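Local coordinates for A-type flavoprotein (Giardia intestinalis, PDB 2Q9U) that scavenges dioxygen in this parasite, probably passing electrons from a bound flavin mononucleotide to a diiron centre where the oxygen is reduced, at residues H99-T102 against N103-F106; K110-Q113 against E114-I118; F158-P162 against E163-L167; S208-M211 against R212-L215. One frame throughout, in Å; residues are numbered along the deposited sequence.

Contact 1: residues H99-T102 against N103-F106; sequences HKFT and NATF
Phe101 and Ala104 meet through their beta carbons, CB to CB at 3.5 Å, at the mouth of a tight turn that carries the chain from a 3-10 segment into a strand. The Phe101 ring has its CG beside the backbone N (chi1 -58°), and its CD2 comes within 4.3 Å of CZ of Phe106. These two ring atoms approach each other obliquely, and the Ala104 methyl likewise comes up to the Phe101 ring at a slant. Phe101 to Ala104 form a type I beta turn, closed by Ala104 N donating to Phe101 O at 3.2 Å; the N-H points almost straight at the oxygen (167°) but arrives from well above the carbonyl plane. Phe101 is also the centre of an inverse gamma turn. The turn leads into strand 105-108 of the seven-stranded sheet in the metallo-beta-lactamase-like part of the protein. A water donates to both Thr102 O, at 3.1 Å, and Ala104 O, at 2.7 Å, bridging the two carbonyls. At the exposed corner, the Asn103 amide folds back beside Thr102, and its ND2 donates a hydrogen bond to Asp76 O. Trp65, Leu66 and Ile69 of helix 62-72 pack on the buried Phe101 side chain.

Contact 2: residues K110-Q113 against E114-I118; sequences KKCQ and EHLKI
Lys111 runs out from the helix and lays its aliphatic chain against His115, one turn further on. From CB, which points away from the next turn, the chain sets CG opposite the backbone N (chi1 -174°) and bends at the next two torsions, passing along the far end of the imidazole: CG lies 3.8 Å from His115 CE1 and makes an off-centre CH-pi contact with the ring, then CD comes to 3.6 Å from His115 NE2. The chain turns on toward Glu114, and NZ ends 4.2 Å from Glu114 OE1, beyond a salt bridge; a water that donates to OE1 at 2.8 Å weakly accepts from NZ. Lys111 O lies over one face of the same His115 ring, offset toward its rim, and also takes the N-H of His115. This i to i+4 pattern repeats along helix 110-120, the helix of a beta-alpha-beta unit between strands 105-108 and 127-129. On the side turned to Trp127, Gln113 and Lys117 lie side by side pointing the same way, Gln113 CG 3.7 Å from Lys117 CE. The Gln113 amide oxygen OE1 accepts from Lys110 NZ at 2.9 Å, in the carbonyl plane. Further round, Cys112 SG packs on Leu116 CD1 at 3.9 Å. His115 ND1 hydrogen-bonds Asp155; its side chain lies about 9 Å from a bound flavin mononucleotide, and its ring meets Phe382 of the second subunit.

Contact 3: residues F158-P162 against E163-L167; sequences FTYCP and EDKIL
This is the closing end of a beta hairpin, where strand 157-161 turns back into strand 166-170 within the six-stranded sheet of the metallo-beta-lactamase-like fold. Cys161 and Ile166 form an antiparallel hydrogen-bonded pair: Cys161 N donates to Ile166 O at 2.8 Å, and Ile166 N returns to Cys161 O at 3.2 Å, in the carbonyl plane and on a lone pair. Lys165 N also reaches Cys161 O, weakly, so that Lys165 and Ile166 both face Cys161 in a G1 beta bulge; Lys165 has the positive phi (66°) usual at the first position of such a bulge. Its side chain, bent at chi2 and chi4, curls back over the turn, and NZ donates a hydrogen bond to Pro162 O at 2.7 Å, in the carbonyl plane. The Tyr160 side chain runs alongside that of Lys165 in the same direction, its OH 3.6 Å from Lys165 CD, and the hydroxyl is hydrogen-bonded to Glu222 O. On the Tyr160 side of the sheet Leu167 extends CD1 to Phe158 CB at 3.7 Å, the two side chains meeting at a slant. Cys161 SG sits 3.4 Å from Glu163 OE1, a carboxylate oxygen that accepts from Thr142 N, while Asp164 forms a salt bridge with Arg141.

Contact 4: residues S208-M211 against R212-L215; sequences SAQM and RKAL
The Arg212 guanidinium lies back over the preceding turn of its helix, with one face on Ala209: the CA of Ala209 is 3.4 Å above the plane, toward the rim, and Ala209 CB touches Arg212 NH2 at 3.4 Å. A bend at chi3 (-59°) turns the end of the arginine toward the start of the helix, and NH1 passes 3.9 Å from Ser208 OG before hydrogen-bonding to Ser250 O. On another side of the helix, Met211 and Leu215 pack one turn apart. Met211 carries CG opposite its backbone N (chi1 180°) and curls through two further bends, so that CG meets Leu215 CD1 at 3.7 Å and SD approaches Leu215 CG at 3.8 Å. Regular i to i+4 backbone bonds underlie these pairs, including Arg212 N to Ser208 O at 2.9 Å and Leu215 N to Met211 O at 2.8 Å. The Lys213 chain crosses Gln210 in a doubtful placement, its CD too close to Gln210 O, with NZ modelled within hydrogen-bonding range of Pro149 O. Within the fold, helix 208-219 rests its Met211 side on Tyr246, Trp249 and Ser250 of helix 236-250, while Ala214 packs on Val148 and Leu151 of the loop that follows strand 142-147.

Overall arrangement
All four contacts fall in the metallo-beta-lactamase-like part of the chain and come in series, contact 1 first and contact 4 last. Contacts 1 and 2 adjoin in sequence, their centres about 17 Å apart, since the turn of contact 1 feeds strand 105-108 of the seven-stranded sheet and helix 110-120 follows it. Contact 3 belongs to the six-stranded sheet, about 23 Å from each of them between centres. Contacts 3 and 4, about 19 Å apart between centres, touch where Phe158 CE2 meets Ala214 CB at 4.3 Å, joining that sheet to helix 208-219. The two sheets and the helices beside them build the domain whose residues hold the diiron site.

Contact 1: residues H99-T102 against N103-F106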
loop_
_atom_site.group_PDB
_atom_site.type_symbol
_atom_site.label_atom_id
_atom_site.label_comp_id
_atom_site.label_asym_id
_atom_site.label_seq_id
_atom_site.Cartn_x
_atom_site.Cartn_y
_atom_site.Cartn_z
ATOM N N HIS A 99 38.501 1.666 -4.596
ATOM C CA HIS A 99 39.861 2.089 -4.200
ATOM C C HIS A 99 40.285 1.599 -2.824
ATOM O O HIS A 99 41.476 1.607 -2.507
ATOM C CB HIS A 99 39.987 3.610 -4.189
ATOM C CG HIS A 99 40.360 4.196 -5.506
ATOM N ND1 HIS A 99 41.444 3.754 -6.236
ATOM C CD2 HIS A 99 39.795 5.192 -6.228
ATOM C CE1 HIS A 99 41.531 4.462 -7.349
ATOM N NE2 HIS A 99 40.537 5.333 -7.372
ATOM N N LYS A 100 39.321 1.190 -2.001
ATOM C CA LYS A 100 39.644 0.761 -0.645
ATOM C C LYS A 100 40.424 -0.537 -0.628
ATOM O O LYS A 100 41.130 -0.829 0.347
ATOM C CB LYS A 100 38.397 0.696 0.244
ATOM C CG LYS A 100 37.736 2.086 0.374
ATOM C CD LYS A 100 36.601 2.095 1.347
ATOM C CE LYS A 100 35.970 3.503 1.468
ATOM N NZ LYS A 100 34.828 3.470 2.446
ATOM N N PHE A 101 40.300 -1.315 -1.702
ATOM C CA PHE A 101 41.094 -2.506 -1.868
ATOM C C PHE A 101 42.402 -2.106 -2.554
ATOM O O PHE A 101 42.576 -2.297 -3.763
ATOM C CB PHE A 101 40.313 -3.553 -2.676
ATOM C CG PHE A 101 38.995 -3.928 -2.052
ATOM C CD1 PHE A 101 38.943 -4.873 -1.015
ATOM C CD2 PHE A 101 37.814 -3.328 -2.484
ATOM C CE1 PHE A 101 37.714 -5.225 -0.434
ATOM C CE2 PHE A 101 36.578 -3.667 -1.913
ATOM C CZ PHE A 101 36.530 -4.625 -0.888
ATOM N N THR A 102 43.316 -1.542 -1.755
ATOM C CA THR A 102 44.556 -0.906 -2.263
ATOM C C THR A 102 45.372 -1.813 -3.152
ATOM O O THR A 102 45.961 -1.387 -4.162
ATOM C CB THR A 102 45.527 -0.542 -1.112
ATOM O OG1 THR A 102 44.799 -0.273 0.085
ATOM C CG2 THR A 102 46.332 0.670 -1.498
ATOM N N ASN A 103 45.444 -3.072 -2.749
ATOM C CA ASN A 103 46.311 -4.018 -3.419
ATOM C C ASN A 103 45.607 -5.068 -4.247
ATOM O O ASN A 103 46.259 -5.990 -4.751
ATOM C CB ASN A 103 47.253 -4.649 -2.398
ATOM C CG ASN A 103 48.324 -3.680 -1.943
ATOM O OD1 ASN A 103 49.054 -3.108 -2.768
ATOM N ND2 ASN A 103 48.425 -3.486 -0.648
ATOM N N ALA A 104 44.287 -4.912 -4.429
ATOM C CA ALA A 104 43.493 -5.927 -5.109
ATOM C C ALA A 104 43.512 -5.802 -6.623
ATOM O O ALA A 104 43.656 -4.716 -7.157
ATOM C CB ALA A 104 42.037 -5.878 -4.596
ATOM N N THR A 105 43.339 -6.931 -7.288
ATOM C CA THR A 105 43.060 -7.012 -8.707
ATOM C C THR A 105 41.622 -7.521 -8.855
ATOM O O THR A 105 41.230 -8.486 -8.195
ATOM C CB THR A 105 44.040 -8.001 -9.386
ATOM O OG1 THR A 105 45.382 -7.490 -9.261
ATOM C CG2 THR A 105 43.728 -8.197 -10.849
ATOM N N PHE A 106 40.858 -6.862 -9.722
ATOM C CA PHE A 106 39.467 -7.225 -9.987
ATOM C C PHE A 106 39.460 -8.276 -11.088
ATOM O O PHE A 106 40.047 -8.063 -12.156
ATOM C CB PHE A 106 38.638 -5.971 -10.327
ATOM C CG PHE A 106 38.356 -5.133 -9.131
ATOM C CD1 PHE A 106 37.237 -5.394 -8.330
ATOM C CD2 PHE A 106 39.250 -4.132 -8.744
ATOM C CE1 PHE A 106 36.992 -4.644 -7.168
ATOM C CE2 PHE A 106 39.029 -3.388 -7.597
ATOM C CZ PHE A 106 37.888 -3.643 -6.801
HETATM O O HOH W 1 45.422 -2.678 -6.973
#

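Contact 2: residues K110-Q113 against E114-I118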
loop_
_atom_site.group_PDB
_atom_site.type_symbol
_atom_site.label_atom_id
_atom_site.label_comp_id
_atom_site.label_asym_id
_atom_site.label_seq_id
_atom_site.Cartn_x
_atom_site.Cartn_y
_atom_site.Cartn_z
ATOM N N LYS A 110 35.608 -10.526 -19.785
ATOM C CA LYS A 110 35.682 -9.294 -20.556
ATOM C C LYS A 110 34.334 -8.559 -20.571
ATOM O O LYS A 110 34.271 -7.336 -20.356
ATOM C CB LYS A 110 36.170 -9.579 -21.974
ATOM C CG LYS A 110 36.304 -8.325 -22.847
ATOM C CD LYS A 110 37.145 -7.230 -22.195
ATOM C CE LYS A 110 38.603 -7.289 -22.601
ATOM N NZ LYS A 110 39.390 -6.229 -21.895
ATOM N N LYS A 111 33.258 -9.313 -20.774
ATOM C CA LYS A 111 31.928 -8.717 -20.791
ATOM C C LYS A 111 31.603 -8.068 -19.442
ATOM O O LYS A 111 31.055 -6.962 -19.393
ATOM C CB LYS A 111 30.878 -9.742 -21.209
ATOM C CG LYS A 111 29.496 -9.146 -21.386
ATOM C CD LYS A 111 29.454 -8.130 -22.547
ATOM C CE LYS A 111 29.236 -8.829 -23.866
ATOM N NZ LYS A 111 29.034 -7.833 -24.935
ATOM N N CYS A 112 31.970 -8.747 -18.356
ATOM C CA CYS A 112 31.733 -8.200 -17.020
ATOM C C CYS A 112 32.537 -6.915 -16.810
ATOM O O CYS A 112 31.987 -5.922 -16.367
ATOM C CB CYS A 112 31.976 -9.236 -15.919
ATOM S SG CYS A 112 31.462 -8.656 -14.279
ATOM N N GLN A 113 33.814 -6.915 -17.179
ATOM C CA GLN A 113 34.637 -5.704 -17.065
ATOM C C GLN A 113 34.055 -4.506 -17.834
ATOM O O GLN A 113 33.959 -3.411 -17.285
ATOM C CB GLN A 113 36.077 -5.969 -17.511
ATOM C CG GLN A 113 36.983 -4.712 -17.466
ATOM C CD GLN A 113 38.171 -4.836 -18.400
ATOM O OE1 GLN A 113 38.048 -5.369 -19.507
ATOM N NE2 GLN A 113 39.341 -4.377 -17.947
ATOM N N GLU A 114 33.661 -4.728 -19.084
ATOM C CA GLU A 114 33.002 -3.691 -19.895
ATOM C C GLU A 114 31.779 -3.083 -19.193
ATOM O O GLU A 114 31.609 -1.860 -19.169
ATOM C CB GLU A 114 32.612 -4.276 -21.256
ATOM C CG GLU A 114 33.857 -4.525 -22.122
ATOM C CD GLU A 114 33.603 -5.308 -23.399
ATOM O OE1 GLU A 114 32.544 -5.957 -23.544
ATOM O OE2 GLU A 114 34.494 -5.261 -24.278
ATOM N N HIS A 115 30.942 -3.943 -18.607
ATOM C CA HIS A 115 29.726 -3.488 -17.938
ATOM C C HIS A 115 30.044 -2.775 -16.615
ATOM O O HIS A 115 29.455 -1.733 -16.323
ATOM C CB HIS A 115 28.709 -4.638 -17.760
ATOM C CG HIS A 115 28.109 -5.132 -19.048
ATOM N ND1 HIS A 115 27.355 -6.285 -19.124
ATOM C CD2 HIS A 115 28.186 -4.653 -20.316
ATOM C CE1 HIS A 115 26.984 -6.490 -20.378
ATOM N NE2 HIS A 115 27.472 -5.511 -21.121
ATOM N N LEU A 116 30.971 -3.327 -15.818
ATOM C CA LEU A 116 31.404 -2.671 -14.582
ATOM C C LEU A 116 31.952 -1.258 -14.841
ATOM O O LEU A 116 31.651 -0.302 -14.117
ATOM C CB LEU A 116 32.499 -3.503 -13.863
ATOM C CG LEU A 116 32.067 -4.782 -13.156
ATOM C CD1 LEU A 116 33.307 -5.635 -12.748
ATOM C CD2 LEU A 116 31.177 -4.481 -11.949
ATOM N N LYS A 117 32.788 -1.131 -15.862
ATOM C CA LYS A 117 33.327 0.197 -16.192
ATOM C C LYS A 117 32.249 1.190 -16.635
ATOM O O LYS A 117 32.276 2.355 -16.226
ATOM C CB LYS A 117 34.418 0.090 -17.255
ATOM C CG LYS A 117 35.741 -0.459 -16.813
ATOM C CD LYS A 117 36.607 -0.637 -18.073
ATOM C CE LYS A 117 37.966 -1.207 -17.765
ATOM N NZ LYS A 117 38.832 -1.289 -19.004
ATOM N N ILE A 118 31.286 0.743 -17.436
ATOM C CA ILE A 118 30.227 1.655 -17.928
ATOM C C ILE A 118 29.317 2.100 -16.784
ATOM O O ILE A 118 28.938 3.278 -16.683
ATOM C CB ILE A 118 29.376 1.012 -19.041
ATOM C CG1 ILE A 118 30.205 0.875 -20.321
ATOM C CG2 ILE A 118 28.171 1.911 -19.366
ATOM C CD1 ILE A 118 29.538 0.063 -21.383
HETATM O O HOH W 2 29.941 -4.895 -23.448
#

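Contact 3: residues F158-P162 against E163-L167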
loop_
_atom_site.group_PDB
_atom_site.type_symbol
_atom_site.label_atom_id
_atom_site.label_comp_id
_atom_site.label_asym_id
_atom_site.label_seq_id
_atom_site.Cartn_x
_atom_site.Cartn_y
_atom_site.Cartn_z
ATOM N N PHE A 158 29.516 -17.930 -13.294
ATOM C CA PHE A 158 29.701 -18.670 -12.039
ATOM C C PHE A 158 31.206 -18.853 -11.760
ATOM O O PHE A 158 32.020 -18.916 -12.696
ATOM C CB PHE A 158 29.137 -20.092 -12.103
ATOM C CG PHE A 158 27.651 -20.204 -12.333
ATOM C CD1 PHE A 158 26.773 -19.123 -12.138
ATOM C CD2 PHE A 158 27.120 -21.444 -12.733
ATOM C CE1 PHE A 158 25.392 -19.286 -12.338
ATOM C CE2 PHE A 158 25.732 -21.614 -12.936
ATOM C CZ PHE A 158 24.870 -20.515 -12.729
ATOM N N THR A 159 31.564 -18.957 -10.482
ATOM C CA THR A 159 32.954 -19.263 -10.081
ATOM C C THR A 159 32.978 -20.600 -9.370
ATOM O O THR A 159 32.147 -20.901 -8.506
ATOM C CB THR A 159 33.584 -18.133 -9.215
ATOM O OG1 THR A 159 33.572 -16.913 -9.944
ATOM C CG2 THR A 159 35.039 -18.451 -8.817
ATOM N N TYR A 160 33.924 -21.442 -9.765
ATOM C CA TYR A 160 33.961 -22.786 -9.246
ATOM C C TYR A 160 35.311 -23.064 -8.570
ATOM O O TYR A 160 36.361 -22.759 -9.134
ATOM C CB TYR A 160 33.687 -23.783 -10.380
ATOM C CG TYR A 160 33.893 -25.212 -9.933
ATOM C CD1 TYR A 160 33.033 -25.799 -9.002
ATOM C CD2 TYR A 160 34.972 -25.979 -10.414
ATOM C CE1 TYR A 160 33.222 -27.115 -8.558
ATOM C CE2 TYR A 160 35.154 -27.302 -9.988
ATOM C CZ TYR A 160 34.287 -27.859 -9.073
ATOM O OH TYR A 160 34.455 -29.157 -8.637
ATOM N N CYS A 161 35.283 -23.612 -7.356
ATOM C CA CYS A 161 36.525 -24.001 -6.701
ATOM C C CYS A 161 36.645 -25.525 -6.688
ATOM O O CYS A 161 35.901 -26.193 -5.978
ATOM C CB CYS A 161 36.591 -23.431 -5.279
ATOM S SG CYS A 161 38.075 -24.028 -4.348
ATOM N N PRO A 162 37.582 -26.080 -7.489
ATOM C CA PRO A 162 37.724 -27.533 -7.611
ATOM C C PRO A 162 38.160 -28.253 -6.334
ATOM O O PRO A 162 37.767 -29.404 -6.149
ATOM C CB PRO A 162 38.803 -27.700 -8.705
ATOM C CG PRO A 162 38.889 -26.374 -9.391
ATOM C CD PRO A 162 38.527 -25.353 -8.358
ATOM N N GLU A 163 38.979 -27.612 -5.487
ATOM C CA GLU A 163 39.497 -28.258 -4.264
ATOM C C GLU A 163 38.432 -28.459 -3.204
ATOM O O GLU A 163 38.407 -29.500 -2.551
ATOM C CB GLU A 163 40.687 -27.498 -3.640
ATOM C CG GLU A 163 41.940 -27.413 -4.531
ATOM C CD GLU A 163 41.791 -26.380 -5.617
ATOM O OE1 GLU A 163 40.932 -25.477 -5.435
ATOM O OE2 GLU A 163 42.520 -26.456 -6.642
ATOM N N ASP A 164 37.571 -27.453 -3.030
ATOM C CA ASP A 164 36.512 -27.488 -2.033
ATOM C C ASP A 164 35.129 -27.863 -2.601
ATOM O O ASP A 164 34.177 -28.058 -1.835
ATOM C CB ASP A 164 36.459 -26.150 -1.296
ATOM C CG ASP A 164 37.692 -25.913 -0.414
ATOM O OD1 ASP A 164 38.530 -26.828 -0.312
ATOM O OD2 ASP A 164 37.818 -24.820 0.167
ATOM N N LYS A 165 35.037 -27.959 -3.932
ATOM C CA LYS A 165 33.829 -28.391 -4.640
ATOM C C LYS A 165 32.714 -27.352 -4.427
ATOM O O LYS A 165 31.535 -27.704 -4.222
ATOM C CB LYS A 165 33.370 -29.796 -4.200
ATOM C CG LYS A 165 34.503 -30.896 -4.217
ATOM C CD LYS A 165 35.090 -31.129 -5.640
ATOM C CE LYS A 165 36.148 -32.245 -5.652
ATOM N NZ LYS A 165 37.395 -31.816 -4.902
ATOM N N ILE A 166 33.108 -26.082 -4.492
ATOM C CA ILE A 166 32.170 -24.967 -4.286
ATOM C C ILE A 166 31.812 -24.310 -5.600
ATOM O O ILE A 166 32.691 -23.915 -6.375
ATOM C CB ILE A 166 32.772 -23.849 -3.421
ATOM C CG1 ILE A 166 33.310 -24.365 -2.086
ATOM C CG2 ILE A 166 31.716 -22.752 -3.144
ATOM C CD1 ILE A 166 34.396 -23.438 -1.518
ATOM N N LEU A 167 30.519 -24.130 -5.832
ATOM C CA LEU A 167 30.075 -23.311 -6.936
ATOM C C LEU A 167 29.566 -21.983 -6.359
ATOM O O LEU A 167 28.569 -21.958 -5.606
ATOM C CB LEU A 167 28.958 -24.025 -7.709
ATOM C CG LEU A 167 28.446 -23.261 -8.935
ATOM C CD1 LEU A 167 29.517 -23.154 -10.023
ATOM C CD2 LEU A 167 27.146 -23.853 -9.518
#

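Contact 4: residues S208-M211 against R212-L215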
loop_
_atom_site.group_PDB
_atom_site.type_symbol
_atom_site.label_atom_id
_atom_site.label_comp_id
_atom_site.label_asym_id
_atom_site.label_seq_id
_atom_site.Cartn_x
_atom_site.Cartn_y
_atom_site.Cartn_z
ATOM N N SER A 208 15.460 -20.571 -20.229
ATOM C CA SER A 208 15.583 -22.048 -20.009
ATOM C C SER A 208 16.713 -22.665 -20.831
ATOM O O SER A 208 17.399 -23.575 -20.359
ATOM C CB SER A 208 14.262 -22.796 -20.290
ATOM O OG SER A 208 13.812 -22.540 -21.616
ATOM N N ALA A 209 16.925 -22.154 -22.047
ATOM C CA ALA A 209 17.974 -22.691 -22.920
ATOM C C ALA A 209 19.346 -22.426 -22.280
ATOM O O ALA A 209 20.220 -23.312 -22.232
ATOM C CB ALA A 209 17.889 -22.070 -24.299
ATOM N N GLN A 210 19.506 -21.226 -21.735
ATOM C CA GLN A 210 20.754 -20.846 -21.075
ATOM C C GLN A 210 20.955 -21.672 -19.803
ATOM O O GLN A 210 22.071 -22.068 -19.498
ATOM C CB GLN A 210 20.805 -19.343 -20.807
ATOM C CG GLN A 210 20.890 -18.461 -22.093
ATOM C CD GLN A 210 19.549 -18.202 -22.793
ATOM O OE1 GLN A 210 18.491 -18.722 -22.402
ATOM N NE2 GLN A 210 19.595 -17.371 -23.839
ATOM N N MET A 211 19.870 -21.985 -19.094
ATOM C CA MET A 211 19.950 -22.895 -17.939
ATOM C C MET A 211 20.373 -24.322 -18.302
ATOM O O MET A 211 21.150 -24.947 -17.552
ATOM C CB MET A 211 18.642 -22.904 -17.132
ATOM C CG MET A 211 18.679 -23.846 -15.896
ATOM S SD MET A 211 19.893 -23.324 -14.641
ATOM C CE MET A 211 19.092 -21.816 -14.060
ATOM N N ARG A 212 19.878 -24.819 -19.442
ATOM C CA ARG A 212 20.266 -26.143 -19.945
ATOM C C ARG A 212 21.786 -26.185 -20.139
ATOM O O ARG A 212 22.440 -27.138 -19.698
ATOM C CB ARG A 212 19.531 -26.485 -21.250
ATOM C CG ARG A 212 18.068 -26.937 -21.045
ATOM C CD ARG A 212 17.496 -27.649 -22.293
ATOM N NE ARG A 212 17.519 -26.807 -23.491
ATOM C CZ ARG A 212 16.601 -25.899 -23.821
ATOM N NH1 ARG A 212 15.550 -25.673 -23.045
ATOM N NH2 ARG A 212 16.741 -25.207 -24.948
ATOM N N LYS A 213 22.336 -25.118 -20.734
ATOM C CA LYS A 213 23.788 -24.997 -21.004
ATOM C C LYS A 213 24.573 -24.998 -19.703
ATOM O O LYS A 213 25.591 -25.685 -19.561
ATOM C CB LYS A 213 24.094 -23.718 -21.819
ATOM C CG LYS A 213 25.021 -22.614 -21.164
ATOM C CD LYS A 213 24.303 -21.497 -20.270
ATOM C CE LYS A 213 24.821 -20.090 -20.500
ATOM N NZ LYS A 213 24.394 -19.316 -21.789
ATOM N N ALA A 214 24.077 -24.223 -18.743
ATOM C CA ALA A 214 24.770 -24.008 -17.502
ATOM C C ALA A 214 24.776 -25.314 -16.722
ATOM O O ALA A 214 25.807 -25.700 -16.187
ATOM C CB ALA A 214 24.089 -22.875 -16.700
ATOM N N LEU A 215 23.633 -26.007 -16.690
ATOM C CA LEU A 215 23.537 -27.281 -15.984
ATOM C C LEU A 215 24.439 -28.356 -16.611
ATOM O O LEU A 215 25.068 -29.146 -15.889
ATOM C CB LEU A 215 22.084 -27.758 -15.876
ATOM C CG LEU A 215 21.166 -26.871 -15.007
ATOM C CD1 LEU A 215 19.723 -27.357 -15.105
ATOM C CD2 LEU A 215 21.653 -26.828 -13.548
#